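Local coordinates for kinesin-like protein (Caenorhabditis elegans, PDB 5X3E) that probably hydrolyses ATP to move along microtubules, as a motor of the kinesin-6 family, captured here in its nucleotide-free state, at residues 95-100 against 200-205; 116-121 against 127-132; 144-149 against 269-274; 220-225 against 257-262. All blocks are in the same frame, centred on the assembly; numbering follows the deposited sequence.

Contact 1: residues 95-100 against 200-205; sequences TVFERT and YCEAIK. With SO4 (sulfate ion), chain Q.
Phe-97 reaches from helix 93-109 to the loop 200-205 with its ring, and the terminal methyl CD1 of Ile-204 stands at the ring edge, 4.4 Å from Phe-97 CE2. The carboxylate of Glu-202 comes up obliquely, its OE2 4.4 Å from Phe-97 CD2. The main partner of Glu-202 OE2 is Arg-144 of helix 141-152, which takes that oxygen in a salt bridge, while Tyr-200 OH gives it a weak hydrogen bond of 3.5 Å. The dense side of the contact is therefore the buried one, where Phe-97 also rests on Arg-144, Thr-145 and Val-148. In the P-loop NTPase architecture of the kinesin motor domain, helix and loop here pack on the same helix, 141-152, and Asn-151 of that helix bonds the carbonyl oxygens of Glu-202 and Ile-204. Toward solvent the fit slackens. Glu-98, extended beyond CG, brings OE2 to 4.1 Å from Ile-204 CD1, a contact of carboxylate with methyl rather than a polar bond. Away from the loop, Arg-99 NE makes two weak hydrogen bonds to a sulfate ion, probably from the crystallisation liquor, and its NH2 pairs with Glu-37.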
# COMPACT_ATOMS: atom_id res chain seq x y z
N THR A 95 0.98 -5.81 17.18
CA THR A 95 1.42 -4.51 17.67
C THR A 95 1.79 -3.59 16.51
O THR A 95 1.42 -2.41 16.51
CB THR A 95 2.60 -4.67 18.63
OG1 THR A 95 2.18 -5.40 19.79
CG2 THR A 95 3.13 -3.31 19.06
N VAL A 96 2.53 -4.12 15.53
CA VAL A 96 2.85 -3.34 14.34
C VAL A 96 1.58 -2.87 13.64
O VAL A 96 1.41 -1.69 13.34
CB VAL A 96 3.74 -4.15 13.38
CG1 VAL A 96 3.89 -3.42 12.05
CG2 VAL A 96 5.10 -4.37 14.00
N PHE A 97 0.64 -3.80 13.41
CA PHE A 97 -0.56 -3.49 12.64
C PHE A 97 -1.35 -2.35 13.28
O PHE A 97 -1.79 -1.42 12.58
CB PHE A 97 -1.43 -4.74 12.52
CG PHE A 97 -2.81 -4.47 12.00
CD1 PHE A 97 -3.00 -4.07 10.69
CD2 PHE A 97 -3.91 -4.61 12.83
CE1 PHE A 97 -4.27 -3.81 10.21
CE2 PHE A 97 -5.18 -4.36 12.35
CZ PHE A 97 -5.36 -3.96 11.04
N GLU A 98 -1.57 -2.39 14.59
CA GLU A 98 -2.33 -1.33 15.24
C GLU A 98 -1.61 0.01 15.16
O GLU A 98 -2.25 1.05 14.97
CB GLU A 98 -2.63 -1.69 16.69
CG GLU A 98 -3.43 -2.97 16.87
CD GLU A 98 -3.91 -3.14 18.29
OE1 GLU A 98 -4.02 -2.12 19.00
OE2 GLU A 98 -4.17 -4.30 18.69
N ARG A 99 -0.29 0.01 15.33
CA ARG A 99 0.49 1.24 15.34
C ARG A 99 0.74 1.78 13.93
O ARG A 99 1.06 2.97 13.77
CB ARG A 99 1.80 0.99 16.08
CG ARG A 99 2.69 2.20 16.29
CD ARG A 99 1.92 3.38 16.80
NE ARG A 99 2.75 4.58 16.90
CZ ARG A 99 3.07 5.35 15.87
NH1 ARG A 99 2.62 5.06 14.65
NH2 ARG A 99 3.83 6.42 16.05
N THR A 100 0.58 0.94 12.91
CA THR A 100 0.93 1.26 11.54
C THR A 100 -0.27 1.45 10.62
O THR A 100 -0.19 2.26 9.69
CB THR A 100 1.86 0.15 11.00
OG1 THR A 100 3.18 0.35 11.50
CG2 THR A 100 1.92 0.13 9.52
N TYR A 200 -5.56 -17.24 9.83
CA TYR A 200 -5.91 -16.32 10.89
C TYR A 200 -6.69 -15.14 10.32
O TYR A 200 -6.40 -14.66 9.22
CB TYR A 200 -4.66 -15.83 11.62
CG TYR A 200 -4.94 -14.74 12.63
CD1 TYR A 200 -5.36 -15.06 13.92
CD2 TYR A 200 -4.80 -13.40 12.30
CE1 TYR A 200 -5.62 -14.07 14.84
CE2 TYR A 200 -5.06 -12.40 13.22
CZ TYR A 200 -5.47 -12.75 14.49
OH TYR A 200 -5.73 -11.77 15.42
N CYS A 201 -7.68 -14.66 11.09
CA CYS A 201 -8.52 -13.54 10.70
C CYS A 201 -8.58 -12.53 11.83
O CYS A 201 -8.88 -12.89 12.98
CB CYS A 201 -9.94 -14.01 10.34
SG CYS A 201 -10.00 -15.32 9.10
N GLU A 202 -8.31 -11.27 11.52
CA GLU A 202 -8.44 -10.22 12.53
C GLU A 202 -9.91 -9.98 12.84
O GLU A 202 -10.74 -9.86 11.94
CB GLU A 202 -7.79 -8.92 12.04
CG GLU A 202 -6.34 -8.76 12.46
CD GLU A 202 -6.19 -8.42 13.92
OE1 GLU A 202 -7.20 -8.09 14.56
OE2 GLU A 202 -5.05 -8.50 14.43
N ALA A 203 -10.23 -9.91 14.13
CA ALA A 203 -11.60 -9.68 14.58
C ALA A 203 -11.88 -8.21 14.88
O ALA A 203 -13.05 -7.86 15.06
CB ALA A 203 -11.90 -10.52 15.82
N ILE A 204 -10.85 -7.37 14.93
CA ILE A 204 -11.01 -5.95 15.24
C ILE A 204 -12.05 -5.32 14.34
O ILE A 204 -12.03 -5.50 13.11
CB ILE A 204 -9.65 -5.23 15.11
CG1 ILE A 204 -8.69 -5.64 16.23
CG2 ILE A 204 -9.84 -3.72 15.14
CD1 ILE A 204 -7.35 -4.93 16.16
N LYS A 205 -12.97 -4.56 14.94
CA LYS A 205 -13.94 -3.75 14.21
C LYS A 205 -13.75 -2.30 14.63
O LYS A 205 -13.90 -1.97 15.81
CB LYS A 205 -15.38 -4.20 14.45
CG LYS A 205 -15.62 -5.67 14.17
CD LYS A 205 -17.02 -5.91 13.61
CE LYS A 205 -17.16 -7.34 13.09
NZ LYS A 205 -18.30 -7.49 12.13
S SO4 Q . 3.13 4.53 20.67
O1 SO4 Q . 3.29 3.26 19.97
O2 SO4 Q . 3.59 4.38 22.05
O3 SO4 Q . 3.92 5.57 20.00
O4 SO4 Q . 1.72 4.91 20.67

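Contact 2: residues 116-121 against 127-132; sequences LFTYGV and TYTMTG
This is a buried, largely apolar contact between a central strand and the helix that follows it, the strand-loop-helix unit that in P-loop NTPases carries the phosphate-binding loop. Thr-118, on strand 114-119, and Met-130, at the end of helix 126-130, supply most of it. Sequence and geometry between them fit a Walker A motif, with Gly-120 and Thr-127 in the two segments and Lys-126 just ahead of the second; in this nucleotide-free structure Lys-126 NZ bonds back to the carbonyl oxygen of Gly-120.

Thr-118 meets the methionine with both branches of its side chain. The methyl CE of Met-130 lies 3.6 Å from Thr-118 OG1 and 3.7 Å from Thr-118 CG2, straddled by the fork. It arrives there because the chain leaves the helix with CG opposite the backbone N (chi1 -180°) and then folds at both chi2 (71°) and chi3 (80°). Farther along, the methyls of two threonines pass in opposite directions, Thr-118 CG2 being 4.2 Å from Thr-129 CG2. Met-130 also touches Leu-331 of strand 325-333.

At the helix end, Thr-127 O receives both Thr-131 N and Gly-132 N, and Gly-132 turns the chain away with positive phi. No hydrogen bond joins the segments. Between them the contact is van der Waals packing, mainly of methyl groups, one of them against a hydroxyl, and the polar partners lie elsewhere: Thr-118 OG1 bonds weakly to Asp-333, and Thr-129 OG1 bonds to Gly-125 O and Arg-41, probably close to the nucleotide site.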
# COMPACT_ATOMS: atom_id res chain seq x y z
N LEU A 116 1.12 3.51 2.48
CA LEU A 116 2.03 2.82 3.39
C LEU A 116 3.10 2.10 2.59
O LEU A 116 2.78 1.28 1.72
CB LEU A 116 1.28 1.85 4.29
CG LEU A 116 1.96 1.28 5.55
CD1 LEU A 116 0.87 0.82 6.45
CD2 LEU A 116 2.90 0.12 5.26
N PHE A 117 4.37 2.40 2.89
CA PHE A 117 5.52 1.73 2.29
C PHE A 117 6.18 0.81 3.31
O PHE A 117 6.23 1.12 4.51
CB PHE A 117 6.58 2.73 1.82
CG PHE A 117 6.13 3.67 0.76
CD1 PHE A 117 6.11 3.28 -0.57
CD2 PHE A 117 5.78 4.97 1.08
CE1 PHE A 117 5.71 4.17 -1.56
CE2 PHE A 117 5.39 5.86 0.10
CZ PHE A 117 5.36 5.45 -1.22
N THR A 118 6.72 -0.31 2.83
CA THR A 118 7.72 -1.07 3.56
C THR A 118 9.04 -0.97 2.79
O THR A 118 9.08 -1.25 1.59
CB THR A 118 7.32 -2.54 3.75
OG1 THR A 118 7.01 -3.14 2.49
CG2 THR A 118 6.11 -2.64 4.67
N TYR A 119 10.09 -0.53 3.48
CA TYR A 119 11.39 -0.25 2.89
C TYR A 119 12.46 -1.08 3.59
O TYR A 119 12.33 -1.42 4.76
CB TYR A 119 11.71 1.24 2.99
CG TYR A 119 13.01 1.66 2.34
CD1 TYR A 119 13.03 2.10 1.03
CD2 TYR A 119 14.20 1.63 3.05
CE1 TYR A 119 14.21 2.48 0.43
CE2 TYR A 119 15.39 2.01 2.46
CZ TYR A 119 15.39 2.43 1.14
OH TYR A 119 16.56 2.82 0.54
N GLY A 120 13.52 -1.41 2.86
CA GLY A 120 14.66 -2.07 3.47
C GLY A 120 15.37 -2.99 2.50
O GLY A 120 15.06 -3.05 1.32
N VAL A 121 16.38 -3.68 3.04
CA VAL A 121 17.17 -4.66 2.30
C VAL A 121 16.36 -5.95 2.17
O VAL A 121 15.32 -6.11 2.82
CB VAL A 121 18.51 -4.91 3.00
CG1 VAL A 121 19.52 -5.53 2.06
CG2 VAL A 121 19.06 -3.62 3.56
N THR A 127 8.88 -8.18 3.65
CA THR A 127 7.75 -9.02 3.23
C THR A 127 7.04 -9.63 4.44
O THR A 127 5.81 -9.75 4.45
CB THR A 127 8.23 -10.13 2.28
OG1 THR A 127 8.69 -9.53 1.06
CG2 THR A 127 7.11 -11.12 1.97
N TYR A 128 7.79 -9.99 5.49
CA TYR A 128 7.17 -10.49 6.71
C TYR A 128 6.25 -9.43 7.32
O TYR A 128 5.14 -9.74 7.75
CB TYR A 128 8.23 -10.92 7.72
CG TYR A 128 7.68 -11.31 9.08
CD1 TYR A 128 7.04 -12.53 9.27
CD2 TYR A 128 7.81 -10.46 10.17
CE1 TYR A 128 6.55 -12.88 10.52
CE2 TYR A 128 7.32 -10.80 11.40
CZ TYR A 128 6.69 -12.01 11.57
OH TYR A 128 6.20 -12.34 12.81
N THR A 129 6.71 -8.18 7.37
CA THR A 129 5.89 -7.10 7.89
C THR A 129 4.63 -6.91 7.06
O THR A 129 3.53 -6.75 7.61
CB THR A 129 6.70 -5.81 7.92
OG1 THR A 129 7.79 -5.96 8.84
CG2 THR A 129 5.84 -4.63 8.32
N MET A 130 4.75 -6.96 5.73
CA MET A 130 3.64 -6.64 4.85
C MET A 130 2.64 -7.79 4.74
O MET A 130 1.43 -7.58 4.88
CB MET A 130 4.15 -6.26 3.46
CG MET A 130 3.04 -5.90 2.48
SD MET A 130 2.26 -4.33 2.87
CE MET A 130 3.46 -3.18 2.18
N THR A 131 3.14 -9.00 4.51
CA THR A 131 2.27 -10.15 4.28
C THR A 131 2.49 -11.26 5.30
O THR A 131 1.54 -11.68 5.96
CB THR A 131 2.52 -10.68 2.86
OG1 THR A 131 2.26 -9.64 1.91
CG2 THR A 131 1.62 -11.87 2.56
N GLY A 132 3.72 -11.76 5.43
CA GLY A 132 4.00 -12.80 6.39
C GLY A 132 3.41 -14.14 5.97
O GLY A 132 3.21 -14.42 4.78

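Contact 3: residues 144-149 against 269-274; sequences RTLDVI and EALEVF
Leu-146, Ala-270 and Leu-271 carry nearly all of this helix-to-helix contact, in which 144-149 of helix 141-152 meets 269-274 of helix 267-281 on one side of the central sheet of the kinesin motor domain. Leu-146 gives up the largest area, and its two methyls divide the work. CD2 rests on the methyl of Ala-270, 3.8 Å from CB, and CD1 lies almost as near to the same carbon. The small side chain lets the backbones approach: the CA atoms of Leu-146 and Ala-270 are 7.4 Å apart, the shortest such separation between the segments. Leu-271 adds a second contact from the flank. Its bond from CA does not aim at the partner helix, yet with CG opposite the carbonyl carbon (chi1 -80°) the isobutyl group swings round, and the two leucine side chains meet at a slant.

Polar groups border this apolar patch. Asp-147, the next residue after Leu-146, uses OD1 for a salt bridge to Arg-199 and a hydrogen bond to Ser-267 at the start of the opposing helix, and OD2 for the backbone N of Glu-202. Ala-270 also packs on Val-264 of strand 262-264, which places helix 267-281 against that strand, and Leu-271 extends to Leu-142 and Pro-143 earlier in its partner helix. Between the two leucines, Leu-146 CD1 touches both CG and CD2 of Leu-271, each at 3.8 Å.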
# COMPACT_ATOMS: atom_id res chain seq x y z
N ARG A 144 -4.48 -8.33 7.60
CA ARG A 144 -5.16 -7.73 8.74
C ARG A 144 -5.92 -6.48 8.34
O ARG A 144 -7.04 -6.24 8.81
CB ARG A 144 -4.16 -7.42 9.85
CG ARG A 144 -3.46 -8.63 10.43
CD ARG A 144 -2.48 -8.23 11.52
NE ARG A 144 -1.64 -9.36 11.93
CZ ARG A 144 -1.91 -10.14 12.96
NH1 ARG A 144 -2.99 -9.92 13.70
NH2 ARG A 144 -1.10 -11.15 13.26
N THR A 145 -5.31 -5.65 7.48
CA THR A 145 -6.01 -4.47 6.98
C THR A 145 -7.27 -4.87 6.22
O THR A 145 -8.34 -4.28 6.43
CB THR A 145 -5.08 -3.65 6.09
OG1 THR A 145 -4.01 -3.12 6.87
CG2 THR A 145 -5.84 -2.50 5.46
N LEU A 146 -7.17 -5.86 5.33
CA LEU A 146 -8.35 -6.33 4.62
C LEU A 146 -9.41 -6.84 5.59
O LEU A 146 -10.60 -6.57 5.42
CB LEU A 146 -7.98 -7.43 3.62
CG LEU A 146 -7.15 -7.04 2.40
CD1 LEU A 146 -6.63 -8.29 1.70
CD2 LEU A 146 -7.97 -6.16 1.46
N ASP A 147 -8.98 -7.60 6.60
CA ASP A 147 -9.91 -8.09 7.62
C ASP A 147 -10.64 -6.93 8.29
O ASP A 147 -11.88 -6.90 8.34
CB ASP A 147 -9.16 -8.91 8.67
CG ASP A 147 -8.81 -10.30 8.19
OD1 ASP A 147 -9.56 -10.86 7.36
OD2 ASP A 147 -7.78 -10.84 8.65
N VAL A 148 -9.89 -5.97 8.81
CA VAL A 148 -10.47 -4.89 9.60
C VAL A 148 -11.38 -4.01 8.74
O VAL A 148 -12.44 -3.56 9.19
CB VAL A 148 -9.36 -4.08 10.28
CG1 VAL A 148 -9.91 -2.82 10.89
CG2 VAL A 148 -8.69 -4.94 11.34
N ILE A 149 -10.96 -3.73 7.49
CA ILE A 149 -11.81 -2.96 6.58
C ILE A 149 -13.17 -3.64 6.44
O ILE A 149 -14.22 -3.02 6.66
CB ILE A 149 -11.13 -2.77 5.21
CG1 ILE A 149 -10.00 -1.74 5.31
CG2 ILE A 149 -12.14 -2.34 4.14
CD1 ILE A 149 -9.09 -1.76 4.10
N GLU A 269 -12.06 -13.04 -0.28
CA GLU A 269 -12.01 -12.88 -1.73
C GLU A 269 -10.89 -11.94 -2.14
O GLU A 269 -10.22 -12.16 -3.16
CB GLU A 269 -13.37 -12.39 -2.25
CG GLU A 269 -13.45 -12.23 -3.75
CD GLU A 269 -14.88 -12.15 -4.25
OE1 GLU A 269 -15.22 -12.88 -5.20
OE2 GLU A 269 -15.67 -11.37 -3.67
N ALA A 270 -10.66 -10.88 -1.36
CA ALA A 270 -9.59 -9.93 -1.67
C ALA A 270 -8.23 -10.61 -1.61
O ALA A 270 -7.35 -10.33 -2.43
CB ALA A 270 -9.64 -8.75 -0.70
N LEU A 271 -8.04 -11.50 -0.63
CA LEU A 271 -6.78 -12.23 -0.53
C LEU A 271 -6.61 -13.21 -1.68
O LEU A 271 -5.47 -13.46 -2.10
CB LEU A 271 -6.72 -12.97 0.80
CG LEU A 271 -6.31 -12.09 1.98
CD1 LEU A 271 -6.54 -12.82 3.30
CD2 LEU A 271 -4.86 -11.69 1.84
N GLU A 272 -7.70 -13.81 -2.18
CA GLU A 272 -7.60 -14.66 -3.36
C GLU A 272 -7.11 -13.87 -4.56
O GLU A 272 -6.30 -14.36 -5.36
CB GLU A 272 -8.94 -15.32 -3.67
CG GLU A 272 -9.38 -16.39 -2.68
CD GLU A 272 -10.71 -17.03 -3.05
OE1 GLU A 272 -11.26 -16.70 -4.12
OE2 GLU A 272 -11.20 -17.87 -2.26
N VAL A 273 -7.58 -12.63 -4.70
CA VAL A 273 -7.12 -11.77 -5.78
C VAL A 273 -5.66 -11.40 -5.57
O VAL A 273 -4.86 -11.42 -6.51
CB VAL A 273 -8.03 -10.53 -5.89
CG1 VAL A 273 -7.44 -9.52 -6.86
CG2 VAL A 273 -9.41 -10.94 -6.36
N PHE A 274 -5.28 -11.06 -4.33
CA PHE A 274 -3.89 -10.73 -4.04
C PHE A 274 -2.96 -11.89 -4.40
O PHE A 274 -1.89 -11.67 -4.98
CB PHE A 274 -3.73 -10.35 -2.57
CG PHE A 274 -2.30 -10.18 -2.14
CD1 PHE A 274 -1.64 -8.98 -2.36
CD2 PHE A 274 -1.62 -11.21 -1.51
CE1 PHE A 274 -0.32 -8.81 -1.97
CE2 PHE A 274 -0.30 -11.04 -1.11
CZ PHE A 274 0.35 -9.85 -1.34

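Contact 4: residues 220-225 against 257-262; sequences TYVEIY and DGAKDV. With SO4 (sulfate ion), chain R; SO4 (sulfate ion), chain C; SO4 (sulfate ion), chain U.
Thr-220 lies alongside Asp-261, the two side chains pointing the same way, and its methyl CG2 lies beside the carboxylate, 3.2 Å from Asp-261 OD2. The same methyl is also 3.3 Å from the carbonyl oxygen of Lys-260. Two residues on, Val-222 CG2 meets Ala-259 CB at 4.1 Å, a lighter apolar touch. No direct hydrogen bond spans the segments; a water bridges them instead, accepting from Tyr-221 N and lying next to Lys-260 O, at 2.8 Å from each.

Around this first shell stand sulfate ions, probably from the crystallisation liquor. Thr-220 OG1 sits between its own backbone N and carbonyl carbon (chi1 58°), which turns the hydroxyl to O2 of the sulfate of chain C, 2.9 Å from OG1. The amide N of Asp-261 bonds O2 of the sulfate of chain R at 2.9 Å, nearly straight at 178°. The extended Lys-260 chain reaches O4 of the sulfate of chain U with NZ, at 2.8 Å, and that ammonium group also pairs with Asp-235. The carboxylate of Asp-261 is fixed by a salt bridge from Lys-302 of strand 296-307, which also binds a sulfate, and Asp-231 holds Lys-260 N.

In the fold, 257-262 leads from strand 254-256 into strand 262-264, which pairs antiparallel with strand 213-225. Strand 213-225 is flanked by strand 296-307, bonded through Thr-300 and Val-298, while helix 267-281 packs over Val-262 by way of Val-273.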
# COMPACT_ATOMS: atom_id res chain seq x y z
N THR A 220 -6.93 -2.98 -6.83
CA THR A 220 -6.01 -3.08 -7.95
C THR A 220 -4.67 -3.54 -7.41
O THR A 220 -4.27 -3.16 -6.30
CB THR A 220 -5.86 -1.73 -8.70
OG1 THR A 220 -5.39 -0.72 -7.80
CG2 THR A 220 -7.18 -1.30 -9.29
N TYR A 221 -4.00 -4.40 -8.17
CA TYR A 221 -2.67 -4.87 -7.80
C TYR A 221 -1.74 -4.59 -8.97
O TYR A 221 -1.93 -5.13 -10.06
CB TYR A 221 -2.67 -6.36 -7.44
CG TYR A 221 -1.45 -6.79 -6.66
CD1 TYR A 221 -0.52 -5.85 -6.21
CD2 TYR A 221 -1.23 -8.13 -6.36
CE1 TYR A 221 0.60 -6.24 -5.49
CE2 TYR A 221 -0.11 -8.53 -5.63
CZ TYR A 221 0.80 -7.58 -5.20
OH TYR A 221 1.91 -7.96 -4.48
N VAL A 222 -0.74 -3.75 -8.73
CA VAL A 222 0.11 -3.20 -9.78
C VAL A 222 1.57 -3.37 -9.39
O VAL A 222 1.92 -3.28 -8.21
CB VAL A 222 -0.24 -1.72 -10.04
CG1 VAL A 222 0.72 -1.14 -10.97
CG2 VAL A 222 -1.60 -1.62 -10.70
N GLU A 223 2.42 -3.63 -10.38
CA GLU A 223 3.85 -3.81 -10.16
C GLU A 223 4.62 -2.78 -10.97
O GLU A 223 4.34 -2.59 -12.16
CB GLU A 223 4.29 -5.23 -10.54
CG GLU A 223 5.77 -5.49 -10.37
CD GLU A 223 6.18 -6.84 -10.93
OE1 GLU A 223 5.67 -7.21 -12.00
OE2 GLU A 223 7.01 -7.53 -10.29
N ILE A 224 5.61 -2.15 -10.35
CA ILE A 224 6.51 -1.24 -11.05
C ILE A 224 7.88 -1.92 -11.09
O ILE A 224 8.54 -2.07 -10.05
CB ILE A 224 6.59 0.13 -10.37
CG1 ILE A 224 5.24 0.84 -10.48
CG2 ILE A 224 7.68 0.97 -11.00
CD1 ILE A 224 5.15 2.09 -9.66
N TYR A 225 8.28 -2.37 -12.27
CA TYR A 225 9.52 -3.13 -12.44
C TYR A 225 10.29 -2.56 -13.63
O TYR A 225 9.77 -2.53 -14.75
CB TYR A 225 9.22 -4.61 -12.65
CG TYR A 225 10.42 -5.43 -13.02
CD1 TYR A 225 11.45 -5.64 -12.12
CD2 TYR A 225 10.52 -6.01 -14.28
CE1 TYR A 225 12.55 -6.39 -12.45
CE2 TYR A 225 11.62 -6.77 -14.62
CZ TYR A 225 12.63 -6.96 -13.71
OH TYR A 225 13.73 -7.72 -14.04
N ASP A 257 -3.62 3.41 -16.21
CA ASP A 257 -4.63 3.52 -17.27
C ASP A 257 -5.41 2.23 -17.49
O ASP A 257 -6.63 2.18 -17.29
CB ASP A 257 -3.94 3.99 -18.56
CG ASP A 257 -4.92 4.29 -19.68
OD1 ASP A 257 -6.15 4.15 -19.48
OD2 ASP A 257 -4.47 4.71 -20.76
N GLY A 258 -4.74 1.17 -17.93
CA GLY A 258 -5.44 -0.07 -18.19
C GLY A 258 -5.50 -1.07 -17.06
O GLY A 258 -5.87 -2.23 -17.31
N ALA A 259 -5.17 -0.68 -15.83
CA ALA A 259 -5.23 -1.61 -14.71
C ALA A 259 -6.67 -1.96 -14.36
O ALA A 259 -7.57 -1.12 -14.45
CB ALA A 259 -4.53 -1.02 -13.49
N LYS A 260 -6.86 -3.21 -13.95
CA LYS A 260 -8.17 -3.78 -13.68
C LYS A 260 -8.57 -3.51 -12.23
O LYS A 260 -7.82 -3.83 -11.30
CB LYS A 260 -8.13 -5.28 -13.96
CG LYS A 260 -9.47 -5.92 -14.20
CD LYS A 260 -9.31 -7.40 -14.50
CE LYS A 260 -10.64 -8.13 -14.49
NZ LYS A 260 -10.45 -9.59 -14.71
N ASP A 261 -9.75 -2.91 -12.04
CA ASP A 261 -10.33 -2.73 -10.71
C ASP A 261 -11.21 -3.95 -10.45
O ASP A 261 -12.24 -4.13 -11.11
CB ASP A 261 -11.14 -1.44 -10.63
CG ASP A 261 -10.27 -0.20 -10.70
OD1 ASP A 261 -9.98 0.27 -11.82
OD2 ASP A 261 -9.91 0.33 -9.63
N VAL A 262 -10.81 -4.77 -9.49
CA VAL A 262 -11.46 -6.06 -9.23
C VAL A 262 -12.34 -5.92 -7.99
O VAL A 262 -11.84 -5.60 -6.90
CB VAL A 262 -10.43 -7.18 -9.05
CG1 VAL A 262 -11.12 -8.49 -8.71
CG2 VAL A 262 -9.56 -7.33 -10.30
S SO4 R . -11.72 -2.74 -15.48
O1 SO4 R . -12.69 -3.69 -14.95
O2 SO4 R . -11.15 -1.96 -14.38
O3 SO4 R . -10.66 -3.46 -16.18
O4 SO4 R . -12.38 -1.84 -16.42
S SO4 C . -5.09 2.17 -10.16
O1 SO4 C . -6.24 3.03 -9.84
O2 SO4 C . -4.43 1.76 -8.92
O3 SO4 C . -4.15 2.91 -10.98
O4 SO4 C . -5.54 1.00 -10.89
S SO4 U . -9.35 -11.43 -11.65
O1 SO4 U . -10.38 -12.33 -11.13
O2 SO4 U . -8.34 -11.20 -10.62
O3 SO4 U . -8.72 -12.02 -12.83
O4 SO4 U . -9.97 -10.16 -12.03
O HOH W 1 -5.11 -4.19 -10.78

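Overall arrangement
The four contacts belong to one kinesin motor domain. Contact 2 comes within the chain span that contact 1 bridges, contact 3 crosses contact 1 in sequence order, and contact 4 falls within the span of contact 3. Contacts 1 and 3 have centres about 12 Å apart and share helix 141-152. Contact 2, at the probable nucleotide loop, touches contact 1 through Thr-100 and Leu-116. Contacts 2 and 4 both reach the mixed central sheet, although nearest atoms are about 7 Å apart. Contacts 1 and 4, with centres about 26 Å apart, lie on opposite sides of the chain's centre, linked through contact 3. Together they probably tie helices packed on the sheet to the nucleotide loop.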